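Thymidylate synthase 1 (Bacillus subtilis, PDB 1BSF) catalyses the reductive methylation of dUMP to dTMP, using 5,10-methylenetetrahydrofolate as methyl donor and reductant, which supplies a precursor for DNA synthesis. Local coordinates at residues 60-65 against 188-193; 161-166 against 176-181; 182-187 against 215-220; 228-233 against 272-277. All blocks are in the same frame, centred on the assembly; numbering follows the deposited sequence.

Contact 1 (60-65 against 188-193)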
loop_
_atom_site.group_PDB
_atom_site.type_symbol
_atom_site.label_atom_id
_atom_site.label_comp_id
_atom_site.label_asym_id
_atom_site.label_seq_id
_atom_site.Cartn_x
_atom_site.Cartn_y
_atom_site.Cartn_z
ATOM N N LYS A 60 -2.648 23.400 -15.918
ATOM C CA LYS A 60 -1.835 22.788 -16.949
ATOM C C LYS A 60 -2.666 21.671 -17.547
ATOM O O LYS A 60 -3.568 21.143 -16.895
ATOM C CB LYS A 60 -0.536 22.239 -16.352
ATOM C CG LYS A 60 -0.293 20.756 -16.621
ATOM C CD LYS A 60 1.165 20.381 -16.381
ATOM C CE LYS A 60 1.325 18.917 -15.954
ATOM N NZ LYS A 60 2.282 18.758 -14.813
ATOM N N LYS A 61 -2.367 21.330 -18.794
ATOM C CA LYS A 61 -3.072 20.267 -19.493
ATOM C C LYS A 61 -2.461 18.915 -19.147
ATOM O O LYS A 61 -1.246 18.803 -18.973
ATOM C CB LYS A 61 -2.989 20.487 -21.003
ATOM C CG LYS A 61 -4.163 19.914 -21.777
ATOM C CD LYS A 61 -3.709 19.047 -22.949
ATOM C CE LYS A 61 -4.856 18.773 -23.918
ATOM N NZ LYS A 61 -5.955 19.784 -23.817
ATOM N N VAL A 62 -3.310 17.900 -19.037
ATOM C CA VAL A 62 -2.848 16.556 -18.738
ATOM C C VAL A 62 -3.068 15.745 -20.004
ATOM O O VAL A 62 -3.871 16.126 -20.857
ATOM C CB VAL A 62 -3.665 15.899 -17.589
ATOM C CG1 VAL A 62 -3.424 14.391 -17.567
ATOM C CG2 VAL A 62 -3.274 16.495 -16.252
ATOM N N ALA A 63 -2.344 14.639 -20.123
ATOM C CA ALA A 63 -2.459 13.752 -21.266
ATOM C C ALA A 63 -3.709 12.909 -21.070
ATOM O O ALA A 63 -3.669 11.688 -21.209
ATOM C CB ALA A 63 -1.233 12.851 -21.344
ATOM N N TRP A 64 -4.813 13.568 -20.743
ATOM C CA TRP A 64 -6.075 12.886 -20.503
ATOM C C TRP A 64 -6.416 11.801 -21.525
ATOM O O TRP A 64 -7.062 10.810 -21.185
ATOM C CB TRP A 64 -7.210 13.913 -20.404
ATOM C CG TRP A 64 -7.810 14.300 -21.710
ATOM C CD1 TRP A 64 -7.459 15.361 -22.492
ATOM C CD2 TRP A 64 -8.867 13.625 -22.397
ATOM N NE1 TRP A 64 -8.233 15.385 -23.626
ATOM C CE2 TRP A 64 -9.104 14.331 -23.593
ATOM C CE3 TRP A 64 -9.635 12.489 -22.116
ATOM C CZ2 TRP A 64 -10.082 13.938 -24.509
ATOM C CZ3 TRP A 64 -10.608 12.099 -23.030
ATOM C CH2 TRP A 64 -10.820 12.821 -24.212
ATOM N N LYS A 65 -5.979 11.975 -22.769
ATOM C CA LYS A 65 -6.250 10.986 -23.818
ATOM C C LYS A 65 -5.232 9.852 -23.759
ATOM O O LYS A 65 -5.593 8.672 -23.676
ATOM C CB LYS A 65 -6.196 11.645 -25.199
ATOM C CG LYS A 65 -7.565 11.887 -25.817
ATOM C CD LYS A 65 -7.892 10.839 -26.877
ATOM C CE LYS A 65 -9.186 11.179 -27.615
ATOM N NZ LYS A 65 -9.387 12.653 -27.772
ATOM N N ASN A 188 2.697 12.348 -11.540
ATOM C CA ASN A 188 1.479 12.314 -10.747
ATOM C C ASN A 188 0.127 12.712 -11.350
ATOM O O ASN A 188 -0.815 11.912 -11.312
ATOM C CB ASN A 188 1.639 13.100 -9.461
ATOM C CG ASN A 188 0.335 13.215 -8.730
ATOM O OD1 ASN A 188 -0.306 14.260 -8.738
ATOM N ND2 ASN A 188 -0.085 12.120 -8.106
ATOM N N PRO A 189 0.000 13.945 -11.896
ATOM C CA PRO A 189 -1.295 14.349 -12.466
ATOM C C PRO A 189 -1.865 13.396 -13.504
ATOM O O PRO A 189 -3.081 13.236 -13.608
ATOM C CB PRO A 189 -1.048 15.760 -13.026
ATOM C CG PRO A 189 0.425 15.968 -12.989
ATOM C CD PRO A 189 1.024 14.999 -12.014
ATOM N N PHE A 190 -0.975 12.759 -14.256
ATOM C CA PHE A 190 -1.349 11.796 -15.287
ATOM C C PHE A 190 -1.867 10.511 -14.613
ATOM O O PHE A 190 -2.975 10.051 -14.884
ATOM C CB PHE A 190 -0.116 11.510 -16.150
ATOM C CG PHE A 190 -0.341 10.507 -17.249
ATOM C CD1 PHE A 190 -0.838 10.907 -18.485
ATOM C CD2 PHE A 190 0.002 9.169 -17.066
ATOM C CE1 PHE A 190 -0.986 9.989 -19.522
ATOM C CE2 PHE A 190 -0.141 8.247 -18.088
ATOM C CZ PHE A 190 -0.635 8.657 -19.322
ATOM N N ASN A 191 -1.074 9.942 -13.720
ATOM C CA ASN A 191 -1.494 8.726 -13.035
ATOM C C ASN A 191 -2.841 8.913 -12.321
ATOM O O ASN A 191 -3.824 8.249 -12.659
ATOM C CB ASN A 191 -0.440 8.290 -12.017
ATOM C CG ASN A 191 0.906 7.993 -12.648
ATOM O OD1 ASN A 191 0.996 7.603 -13.817
ATOM N ND2 ASN A 191 1.969 8.166 -11.868
ATOM N N VAL A 192 -2.885 9.832 -11.358
ATOM C CA VAL A 192 -4.102 10.086 -10.579
ATOM C C VAL A 192 -5.403 10.013 -11.380
ATOM O O VAL A 192 -6.146 9.038 -11.291
ATOM C CB VAL A 192 -4.049 11.459 -9.870
ATOM C CG1 VAL A 192 -5.280 11.628 -9.001
ATOM C CG2 VAL A 192 -2.792 11.568 -9.024
ATOM N N PHE A 193 -5.683 11.056 -12.141
ATOM C CA PHE A 193 -6.883 11.110 -12.969
ATOM C C PHE A 193 -7.080 9.802 -13.740
ATOM O O PHE A 193 -8.203 9.324 -13.919
ATOM C CB PHE A 193 -6.753 12.271 -13.957
ATOM C CG PHE A 193 -7.516 12.081 -15.238
ATOM C CD1 PHE A 193 -6.928 11.453 -16.328
ATOM C CD2 PHE A 193 -8.805 12.589 -15.374
ATOM C CE1 PHE A 193 -7.610 11.338 -17.538
ATOM C CE2 PHE A 193 -9.497 12.479 -16.582
ATOM C CZ PHE A 193 -8.902 11.857 -17.663
#
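Val62, Ala63 and Trp64 pack on Pro189, Phe190 and Phe193, joining the loop that enters helix 64-77 to the start of the long helix 188-206 of the thymidylate synthase fold. No hydrogen bond crosses between the two segments, so the evidence for the contact is van der Waals packing.

In the aliphatic part, Val62 divides its two methyls between successive residues of the helix. Val62 CG1, anti to the backbone N (chi1 164°), reaches the backbone at Phe190 CA at 4.0 Å. Val62 CG2 meets Pro189 CB, also at 4.0 Å. Beyond the valine, the chain of Lys60 crosses the proline at about a right angle, with Lys60 NZ 3.8 Å from Pro189 CG. That ammonium makes a weak hydrogen bond to Ala185 O.

Two phenylalanines one helical turn apart supply the aromatic part, and both also touch Ala67 farther along helix 64-77. Phe190 extends from its helix with CG anti to the backbone N (chi1 179°), which brings the rim of the ring to Ala63, the N-cap of helix 64-77. The Ala63 methyl, CB, lies near the ring plane, 3.4 Å from Phe190 CE1. Phe193 approaches the root of Trp64 while the indole leads away: Phe193 CZ lies 3.8 Å from Trp64 CB and Phe193 CE1 3.7 Å from Trp64 CA.

Contact 2 (161-166 against 176-181)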
loop_
_atom_site.group_PDB
_atom_site.type_symbol
_atom_site.label_atom_id
_atom_site.label_comp_id
_atom_site.label_asym_id
_atom_site.label_seq_id
_atom_site.Cartn_x
_atom_site.Cartn_y
_atom_site.Cartn_z
ATOM N N VAL A 161 2.340 2.578 -9.910
ATOM C CA VAL A 161 1.018 2.303 -9.376
ATOM C C VAL A 161 0.867 0.803 -9.597
ATOM O O VAL A 161 0.467 0.343 -10.671
ATOM C CB VAL A 161 -0.051 3.115 -10.122
ATOM C CG1 VAL A 161 -1.403 2.912 -9.491
ATOM C CG2 VAL A 161 0.317 4.581 -10.080
ATOM N N TYR A 162 1.213 0.048 -8.558
ATOM C CA TYR A 162 1.213 -1.412 -8.587
ATOM C C TYR A 162 0.026 -2.156 -7.975
ATOM O O TYR A 162 -0.190 -3.330 -8.281
ATOM C CB TYR A 162 2.507 -1.923 -7.939
ATOM C CG TYR A 162 2.696 -1.533 -6.478
ATOM C CD1 TYR A 162 2.762 -0.190 -6.082
ATOM C CD2 TYR A 162 2.825 -2.513 -5.487
ATOM C CE1 TYR A 162 2.956 0.162 -4.721
ATOM C CE2 TYR A 162 3.018 -2.169 -4.135
ATOM C CZ TYR A 162 3.082 -0.840 -3.759
ATOM O OH TYR A 162 3.284 -0.527 -2.424
ATOM N N GLU A 163 -0.728 -1.499 -7.099
ATOM C CA GLU A 163 -1.874 -2.159 -6.485
ATOM C C GLU A 163 -3.082 -1.258 -6.310
ATOM O O GLU A 163 -3.027 -0.046 -6.540
ATOM C CB GLU A 163 -1.500 -2.773 -5.118
ATOM C CG GLU A 163 -0.785 -1.827 -4.150
ATOM C CD GLU A 163 -1.455 -1.719 -2.790
ATOM O OE1 GLU A 163 -1.924 -2.746 -2.244
ATOM O OE2 GLU A 163 -1.499 -0.592 -2.257
ATOM N N THR A 164 -4.181 -1.882 -5.904
ATOM C CA THR A 164 -5.435 -1.192 -5.660
ATOM C C THR A 164 -6.256 -2.017 -4.668
ATOM O O THR A 164 -6.087 -3.248 -4.550
ATOM C CB THR A 164 -6.267 -1.012 -6.963
ATOM O OG1 THR A 164 -6.861 -2.264 -7.333
ATOM C CG2 THR A 164 -5.387 -0.525 -8.110
ATOM N N GLN A 165 -7.114 -1.321 -3.933
ATOM C CA GLN A 165 -7.998 -1.960 -2.981
ATOM C C GLN A 165 -9.348 -1.268 -3.127
ATOM O O GLN A 165 -9.454 -0.054 -2.952
ATOM C CB GLN A 165 -7.483 -1.803 -1.541
ATOM C CG GLN A 165 -7.178 -3.107 -0.855
ATOM C CD GLN A 165 -7.539 -3.096 0.600
ATOM O OE1 GLN A 165 -6.875 -2.450 1.412
ATOM N NE2 GLN A 165 -8.596 -3.817 0.949
ATOM N N TRP A 166 -10.359 -2.055 -3.485
ATOM C CA TRP A 166 -11.716 -1.563 -3.645
ATOM C C TRP A 166 -12.572 -1.956 -2.440
ATOM O O TRP A 166 -12.264 -2.917 -1.714
ATOM C CB TRP A 166 -12.356 -2.147 -4.915
ATOM C CG TRP A 166 -11.495 -2.064 -6.139
ATOM C CD1 TRP A 166 -10.356 -2.772 -6.385
ATOM C CD2 TRP A 166 -11.691 -1.208 -7.273
ATOM N NE1 TRP A 166 -9.828 -2.411 -7.593
ATOM C CE2 TRP A 166 -10.627 -1.452 -8.163
ATOM C CE3 TRP A 166 -12.662 -0.258 -7.622
ATOM C CZ2 TRP A 166 -10.504 -0.779 -9.391
ATOM C CZ3 TRP A 166 -12.545 0.409 -8.834
ATOM C CH2 TRP A 166 -11.470 0.146 -9.708
ATOM N N GLU A 176 -8.931 2.761 -3.656
ATOM C CA GLU A 176 -7.704 3.224 -3.025
ATOM C C GLU A 176 -6.602 2.780 -3.970
ATOM O O GLU A 176 -6.648 1.670 -4.496
ATOM C CB GLU A 176 -7.514 2.546 -1.655
ATOM C CG GLU A 176 -7.279 3.494 -0.485
ATOM C CD GLU A 176 -6.856 2.776 0.792
ATOM O OE1 GLU A 176 -7.170 1.573 0.960
ATOM O OE2 GLU A 176 -6.200 3.427 1.639
ATOM N N VAL A 177 -5.608 3.629 -4.182
ATOM C CA VAL A 177 -4.523 3.276 -5.086
ATOM C C VAL A 177 -3.188 3.614 -4.440
ATOM O O VAL A 177 -3.118 4.526 -3.612
ATOM C CB VAL A 177 -4.612 4.080 -6.427
ATOM C CG1 VAL A 177 -3.489 3.667 -7.334
ATOM C CG2 VAL A 177 -5.960 3.861 -7.114
ATOM N N ARG A 178 -2.129 2.896 -4.811
ATOM C CA ARG A 178 -0.821 3.228 -4.266
ATOM C C ARG A 178 0.350 3.156 -5.236
ATOM O O ARG A 178 0.470 2.224 -6.026
ATOM C CB ARG A 178 -0.491 2.385 -3.027
ATOM C CG ARG A 178 0.794 2.853 -2.351
ATOM C CD ARG A 178 0.680 2.879 -0.830
ATOM N NE ARG A 178 1.935 3.241 -0.167
ATOM C CZ ARG A 178 3.112 2.660 -0.392
ATOM N NH1 ARG A 178 3.223 1.681 -1.278
ATOM N NH2 ARG A 178 4.189 3.068 0.271
ATOM N N ALA A 179 1.218 4.160 -5.144
ATOM C CA ALA A 179 2.417 4.274 -5.972
ATOM C C ALA A 179 3.670 4.157 -5.084
ATOM O O ALA A 179 3.744 4.791 -4.035
ATOM C CB ALA A 179 2.408 5.636 -6.705
ATOM N N ARG A 180 4.648 3.349 -5.484
ATOM C CA ARG A 180 5.857 3.237 -4.667
ATOM C C ARG A 180 6.705 4.493 -4.865
ATOM O O ARG A 180 7.554 4.829 -4.047
ATOM C CB ARG A 180 6.672 1.983 -5.016
ATOM C CG ARG A 180 6.643 1.556 -6.476
ATOM C CD ARG A 180 8.018 1.069 -6.945
ATOM N NE ARG A 180 8.240 1.350 -8.360
ATOM C CZ ARG A 180 9.313 1.968 -8.846
ATOM N NH1 ARG A 180 10.276 2.370 -8.029
ATOM N NH2 ARG A 180 9.427 2.179 -10.148
ATOM N N SER A 181 6.465 5.185 -5.965
ATOM C CA SER A 181 7.177 6.417 -6.259
ATOM C C SER A 181 6.251 7.232 -7.137
ATOM O O SER A 181 5.224 6.729 -7.595
ATOM C CB SER A 181 8.490 6.142 -7.002
ATOM O OG SER A 181 9.355 7.268 -6.932
#
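Tyr162 places CG between its backbone N and carbonyl carbon (chi1 61°), whereas Arg178 carries CG anti to its N (chi1 -173°); these two torsions make the phenol and the arginine chain run side by side in the same direction. The guanidinium reaches the phenol at its edge, the two planes being 74° apart. Both polar ends have partners on the second subunit: Tyr162 OH hydrogen-bonds Glu163 OE1 of the second subunit, and Arg178 NH2 forms a salt bridge with Glu176 OE1 of the second subunit.

Glu163, turned like Tyr162 at its first torsion, lays CG 3.8 Å above the centre of the Tyr162 ring. Glu163 OE2 comes within 3.2 Å of Arg178 CB but stays 5.3 Å from Arg178 NH1, so the carboxylate lies along the stem of the arginine and forms no ion pair with it. Glu163 OE1 instead bonds Tyr162 OH of the second subunit, the twofold mate of the bond above.

The backbone is that of a beta hairpin, strands 161-168 and 172-179. Gln165 and Glu176 form a hydrogen-bonded antiparallel pair, with Gln165 N to Glu176 O at 3.1 Å and Glu176 N to Gln165 O at 2.9 Å. Tyr162 N to Arg178 O is a weak bond of 3.4 Å. Glu163, Gln165, Glu176 and Arg178 share one face, turned to the other subunit as in the back-to-back sheets of thymidylate synthase dimers. On the reverse face Val161 CG2 meets Ala179 CB at 4.1 Å. At the corner, Arg180 NE bonds Pro159 O; Arg180 lies near the predicted nucleophile Cys160 and is predicted to bind dUMP in a site shared between the subunits.

Contact 3 (182-187 against 215-220)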
loop_
_atom_site.group_PDB
_atom_site.type_symbol
_atom_site.label_atom_id
_atom_site.label_comp_id
_atom_site.label_asym_id
_atom_site.label_seq_id
_atom_site.Cartn_x
_atom_site.Cartn_y
_atom_site.Cartn_z
ATOM N N ASN A 182 6.605 8.488 -7.367
ATOM C CA ASN A 182 5.779 9.352 -8.193
ATOM C C ASN A 182 6.378 10.735 -8.349
ATOM O O ASN A 182 6.697 11.402 -7.361
ATOM C CB ASN A 182 4.380 9.484 -7.582
ATOM C CG ASN A 182 3.271 9.148 -8.566
ATOM O OD1 ASN A 182 2.129 9.579 -8.401
ATOM N ND2 ASN A 182 3.603 8.369 -9.590
ATOM N N ASP A 183 6.530 11.155 -9.602
ATOM C CA ASP A 183 7.051 12.483 -9.917
ATOM C C ASP A 183 5.854 13.419 -9.919
ATOM O O ASP A 183 4.952 13.286 -10.750
ATOM C CB ASP A 183 7.716 12.496 -11.302
ATOM C CG ASP A 183 8.576 13.728 -11.529
ATOM O OD1 ASP A 183 8.152 14.845 -11.154
ATOM O OD2 ASP A 183 9.681 13.580 -12.086
ATOM N N MET A 184 5.834 14.353 -8.977
ATOM C CA MET A 184 4.739 15.301 -8.896
ATOM C C MET A 184 4.768 16.252 -10.078
ATOM O O MET A 184 3.764 16.877 -10.400
ATOM C CB MET A 184 4.833 16.108 -7.608
ATOM C CG MET A 184 4.803 15.267 -6.343
ATOM S SD MET A 184 3.559 13.977 -6.414
ATOM C CE MET A 184 2.121 14.886 -5.871
ATOM N N ALA A 185 5.918 16.343 -10.736
ATOM C CA ALA A 185 6.078 17.249 -11.858
ATOM C C ALA A 185 5.711 16.696 -13.240
ATOM O O ALA A 185 5.292 17.456 -14.115
ATOM C CB ALA A 185 7.505 17.787 -11.866
ATOM N N LEU A 186 5.858 15.390 -13.451
ATOM C CA LEU A 186 5.532 14.811 -14.763
ATOM C C LEU A 186 4.777 13.500 -14.699
ATOM O O LEU A 186 4.217 13.053 -15.699
ATOM C CB LEU A 186 6.798 14.576 -15.592
ATOM C CG LEU A 186 7.944 15.584 -15.530
ATOM C CD1 LEU A 186 9.187 14.873 -15.010
ATOM C CD2 LEU A 186 8.201 16.177 -16.914
ATOM N N GLY A 187 4.769 12.877 -13.527
ATOM C CA GLY A 187 4.090 11.608 -13.397
ATOM C C GLY A 187 2.777 11.612 -12.645
ATOM O O GLY A 187 1.822 10.965 -13.076
ATOM N N PHE A 215 -5.679 8.206 -3.363
ATOM C CA PHE A 215 -4.442 7.893 -4.075
ATOM C C PHE A 215 -3.252 8.013 -3.126
ATOM O O PHE A 215 -3.034 9.066 -2.537
ATOM C CB PHE A 215 -4.294 8.865 -5.241
ATOM C CG PHE A 215 -3.225 8.504 -6.224
ATOM C CD1 PHE A 215 -1.898 8.850 -5.987
ATOM C CD2 PHE A 215 -3.561 7.936 -7.456
ATOM C CE1 PHE A 215 -0.918 8.647 -6.970
ATOM C CE2 PHE A 215 -2.594 7.730 -8.437
ATOM C CZ PHE A 215 -1.272 8.088 -8.197
ATOM N N ASN A 216 -2.483 6.935 -3.000
ATOM C CA ASN A 216 -1.325 6.927 -2.114
ATOM C C ASN A 216 0.016 6.888 -2.830
ATOM O O ASN A 216 0.244 6.085 -3.746
ATOM C CB ASN A 216 -1.426 5.758 -1.122
ATOM C CG ASN A 216 -2.696 5.803 -0.318
ATOM O OD1 ASN A 216 -3.050 6.840 0.214
ATOM N ND2 ASN A 216 -3.399 4.686 -0.244
ATOM N N ILE A 217 0.895 7.786 -2.394
ATOM C CA ILE A 217 2.240 7.911 -2.943
ATOM C C ILE A 217 3.232 7.564 -1.834
ATOM O O ILE A 217 3.028 7.940 -0.678
ATOM C CB ILE A 217 2.529 9.365 -3.409
ATOM C CG1 ILE A 217 1.461 9.838 -4.406
ATOM C CG2 ILE A 217 3.919 9.444 -4.024
ATOM C CD1 ILE A 217 1.076 11.300 -4.246
ATOM N N GLY A 218 4.281 6.824 -2.185
ATOM C CA GLY A 218 5.292 6.469 -1.209
ATOM C C GLY A 218 6.317 7.576 -1.252
ATOM O O GLY A 218 6.241 8.547 -0.484
ATOM N N ASP A 219 7.265 7.441 -2.173
ATOM C CA ASP A 219 8.301 8.439 -2.356
ATOM C C ASP A 219 7.762 9.472 -3.340
ATOM O O ASP A 219 7.475 9.139 -4.482
ATOM C CB ASP A 219 9.567 7.804 -2.925
ATOM C CG ASP A 219 10.790 8.651 -2.708
ATOM O OD1 ASP A 219 11.054 9.557 -3.523
ATOM O OD2 ASP A 219 11.488 8.404 -1.708
ATOM N N CYS A 220 7.586 10.702 -2.871
ATOM C CA CYS A 220 7.112 11.797 -3.711
ATOM C C CYS A 220 8.290 12.740 -3.837
ATOM O O CYS A 220 8.892 13.136 -2.829
ATOM C CB CYS A 220 5.941 12.578 -3.083
ATOM S SG CYS A 220 5.008 11.651 -1.854
#
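Asn182 touches Phe215 and Ile217 inside a beta-alpha-beta unit, in which strand 181-183 and strand 209-223 run parallel and helix 188-206 connects them. Its carboxamide and the phenyl ring come from opposite directions, their planes 26° apart. Asn182 OD1 meets the ring at its edge, near the ring plane, 3.5 Å from Phe215 CE1. The stem of the asparagine rests on the isoleucine branch instead, with Asn182 CB 3.6 Å from Ile217 CG2. At the backbone, Asn182 N lies 3.1 Å from Asp219 O.

Met184 completes the first shell. Bent at both of its later torsions, its chain curls so that the methyl Met184 CE faces Ile217 CD1 tip to tip at 4.1 Å, while the sulfur Met184 SD passes 4.3 Å from Cys220 CB. Isoleucine thus uses different branches for its two neighbours: CG2 for the asparagine and CD1 for the methionine.

The next shell surrounds these groups. Asn188 ND2 gives a weak hydrogen bond to Asn182 OD1, and Phe215 also packs on Asn188 and Val192 of helix 188-206. Met184 is backed by Ile10, Ile11 and Ile14 of helix 3-17, and its carbonyl oxygen bonds Tyr7 OH. Asn182 and Asp183 are predicted dUMP-binding residues, Asp183 also a predicted folate contact. After the strand the chain turns tightly: Gly187 N bonds Asp183 O at 2.8 Å, and Asp183 OD1 closes an Asx turn by accepting Ala185 N at 2.7 Å on its anti side, 17° out of the carboxylate plane.

Contact 4 (228-233 against 272-277)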
loop_
_atom_site.group_PDB
_atom_site.type_symbol
_atom_site.label_atom_id
_atom_site.label_comp_id
_atom_site.label_asym_id
_atom_site.label_seq_id
_atom_site.Cartn_x
_atom_site.Cartn_y
_atom_site.Cartn_z
ATOM N N ASP A 228 11.569 26.000 -9.914
ATOM C CA ASP A 228 11.281 27.349 -10.358
ATOM C C ASP A 228 10.049 27.354 -11.259
ATOM O O ASP A 228 9.278 28.307 -11.264
ATOM C CB ASP A 228 12.489 27.905 -11.103
ATOM C CG ASP A 228 12.238 29.275 -11.662
ATOM O OD1 ASP A 228 12.007 30.196 -10.852
ATOM O OD2 ASP A 228 12.267 29.435 -12.907
ATOM N N ASN A 229 9.852 26.265 -11.992
ATOM C CA ASN A 229 8.720 26.151 -12.900
ATOM C C ASN A 229 7.416 25.738 -12.218
ATOM O O ASN A 229 6.332 26.063 -12.697
ATOM C CB ASN A 229 9.057 25.170 -14.025
ATOM C CG ASN A 229 8.378 25.529 -15.339
ATOM O OD1 ASN A 229 7.690 26.543 -15.442
ATOM N ND2 ASN A 229 8.567 24.686 -16.352
ATOM N N LEU A 230 7.516 25.023 -11.107
ATOM C CA LEU A 230 6.321 24.608 -10.372
ATOM C C LEU A 230 5.714 25.784 -9.590
ATOM O O LEU A 230 4.503 25.845 -9.389
ATOM C CB LEU A 230 6.658 23.469 -9.402
ATOM C CG LEU A 230 6.876 22.064 -9.995
ATOM C CD1 LEU A 230 6.979 21.062 -8.850
ATOM C CD2 LEU A 230 5.736 21.678 -10.930
ATOM N N LYS A 231 6.565 26.711 -9.157
ATOM C CA LYS A 231 6.126 27.877 -8.396
ATOM C C LYS A 231 5.163 28.759 -9.183
ATOM O O LYS A 231 4.277 29.401 -8.607
ATOM C CB LYS A 231 7.342 28.699 -7.966
ATOM C CG LYS A 231 8.461 27.845 -7.384
ATOM C CD LYS A 231 9.831 28.367 -7.769
ATOM C CE LYS A 231 10.821 28.238 -6.619
ATOM N NZ LYS A 231 10.236 28.677 -5.315
ATOM N N ILE A 232 5.345 28.790 -10.500
ATOM C CA ILE A 232 4.492 29.589 -11.371
ATOM C C ILE A 232 3.153 28.884 -11.495
ATOM O O ILE A 232 2.102 29.515 -11.451
ATOM C CB ILE A 232 5.095 29.726 -12.791
ATOM C CG1 ILE A 232 6.095 30.879 -12.834
ATOM C CG2 ILE A 232 3.988 29.951 -13.817
ATOM C CD1 ILE A 232 7.051 30.791 -14.007
ATOM N N GLN A 233 3.209 27.567 -11.657
ATOM C CA GLN A 233 2.006 26.765 -11.809
ATOM C C GLN A 233 1.089 26.985 -10.623
ATOM O O GLN A 233 -0.128 27.047 -10.768
ATOM C CB GLN A 233 2.380 25.289 -11.916
ATOM C CG GLN A 233 1.241 24.398 -12.361
ATOM C CD GLN A 233 1.710 23.012 -12.679
ATOM O OE1 GLN A 233 2.907 22.781 -12.854
ATOM N NE2 GLN A 233 0.776 22.070 -12.757
ATOM N N LEU A 272 3.974 24.562 -20.242
ATOM C CA LEU A 272 5.017 24.722 -19.240
ATOM C C LEU A 272 6.081 23.668 -19.472
ATOM O O LEU A 272 5.866 22.495 -19.193
ATOM C CB LEU A 272 4.439 24.590 -17.827
ATOM C CG LEU A 272 4.191 25.901 -17.058
ATOM C CD1 LEU A 272 4.805 25.812 -15.681
ATOM C CD2 LEU A 272 4.779 27.090 -17.819
ATOM N N LEU A 273 7.233 24.090 -19.981
ATOM C CA LEU A 273 8.309 23.152 -20.269
ATOM C C LEU A 273 9.171 22.762 -19.079
ATOM O O LEU A 273 9.763 23.608 -18.409
ATOM C CB LEU A 273 9.192 23.698 -21.390
ATOM C CG LEU A 273 8.828 23.120 -22.761
ATOM C CD1 LEU A 273 8.862 24.227 -23.812
ATOM C CD2 LEU A 273 9.783 21.986 -23.117
ATOM N N PHE A 274 9.241 21.455 -18.842
ATOM C CA PHE A 274 10.016 20.887 -17.741
ATOM C C PHE A 274 11.179 20.031 -18.248
ATOM O O PHE A 274 11.011 18.856 -18.568
ATOM C CB PHE A 274 9.108 20.045 -16.846
ATOM C CG PHE A 274 8.218 20.859 -15.945
ATOM C CD1 PHE A 274 8.731 21.466 -14.806
ATOM C CD2 PHE A 274 6.860 20.986 -16.216
ATOM C CE1 PHE A 274 7.909 22.174 -13.951
ATOM C CE2 PHE A 274 6.029 21.699 -15.361
ATOM C CZ PHE A 274 6.555 22.293 -14.225
ATOM N N GLU A 275 12.354 20.650 -18.307
ATOM C CA GLU A 275 13.595 20.034 -18.761
ATOM C C GLU A 275 13.620 18.507 -18.748
ATOM O O GLU A 275 13.249 17.866 -17.766
ATOM C CB GLU A 275 14.758 20.586 -17.932
ATOM C CG GLU A 275 14.959 22.102 -18.071
ATOM C CD GLU A 275 13.901 22.938 -17.339
ATOM O OE1 GLU A 275 13.447 22.521 -16.247
ATOM O OE2 GLU A 275 13.530 24.019 -17.861
ATOM N N VAL A 276 14.066 17.935 -19.862
ATOM C CA VAL A 276 14.145 16.485 -20.019
ATOM C C VAL A 276 15.259 15.901 -19.149
ATOM O O VAL A 276 16.227 16.592 -18.830
ATOM C CB VAL A 276 14.370 16.103 -21.525
ATOM C CG1 VAL A 276 13.190 16.588 -22.365
ATOM C CG2 VAL A 276 15.661 16.723 -22.051
ATOM N N ALA A 277 15.111 14.638 -18.755
ATOM C CA ALA A 277 16.110 13.974 -17.915
ATOM C C ALA A 277 16.076 12.446 -18.007
ATOM O O ALA A 277 15.141 11.804 -17.524
ATOM C CB ALA A 277 15.933 14.399 -16.473
#
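The C-terminal segment 272-277 of thymidylate synthase lies against helix 225-235, chiefly through Asn229, Leu230 and Gln233 on the helix and Leu272 and Phe274 on the tail. Asn229 is central. Its amide nitrogen ND2 sits over one face of the Phe274 ring, 3.5 Å above the plane and over the ring centre, with the amide and ring planes 44° apart. The same nitrogen passes close to Leu273 O, but at a poor angle, and no hydrogen bond is assigned there. The other arm of the amide, OD1, lies beside Leu272 CD1, at a spacing tighter than normal packing and so doubtful in detail; the two side chains slide past each other in opposite directions.

Phe274 is met from further positions on the helix. Leu230 crosses it at about a right angle, with Leu230 CD2 3.5 Å from Phe274 CZ. Gln233, extended and with CG anti to its backbone N (chi1 -168°), brings OE1 to the ring edge, 3.9 Å from Phe274 CZ, while its NE2 bonds Thr59 OG1. His226 adds an edge-to-face ring contact with Phe274, and its NE2 hydrogen-bonds Glu275 O.

Leu230 also lies near Val222, a predicted dUMP-binding residue, and the tail continues to Ala277, a predicted folate contact. The tail thus lies where thymidylate synthases have their C-terminal segment, which in this family closes over bound ligands.

Contacts 1, 2 and 3 each hold predicted dUMP-binding residues, and contact 4 lies farther out, 26 Å from contact 2 between centres. Contact 2 is nested within the loop that contact 1 closes; contacts 1 and 3 alternate along the chain, and contact 4 follows all of them. Contacts 2 and 3, 11 Å apart between centres, share one mixed sheet in which strands 172-179 and 209-223 are neighbours, and both touch the second subunit. Helix 188-206 ties contact 1 to contact 3, with centres 12 Å apart. Leu186 against Phe274 joins contact 3 to contact 4. Predicted ligand-binding residues include Asn191 on helix 188-206, Asn182 and Asp183 on strand 181-183, and Ala277 on the tail.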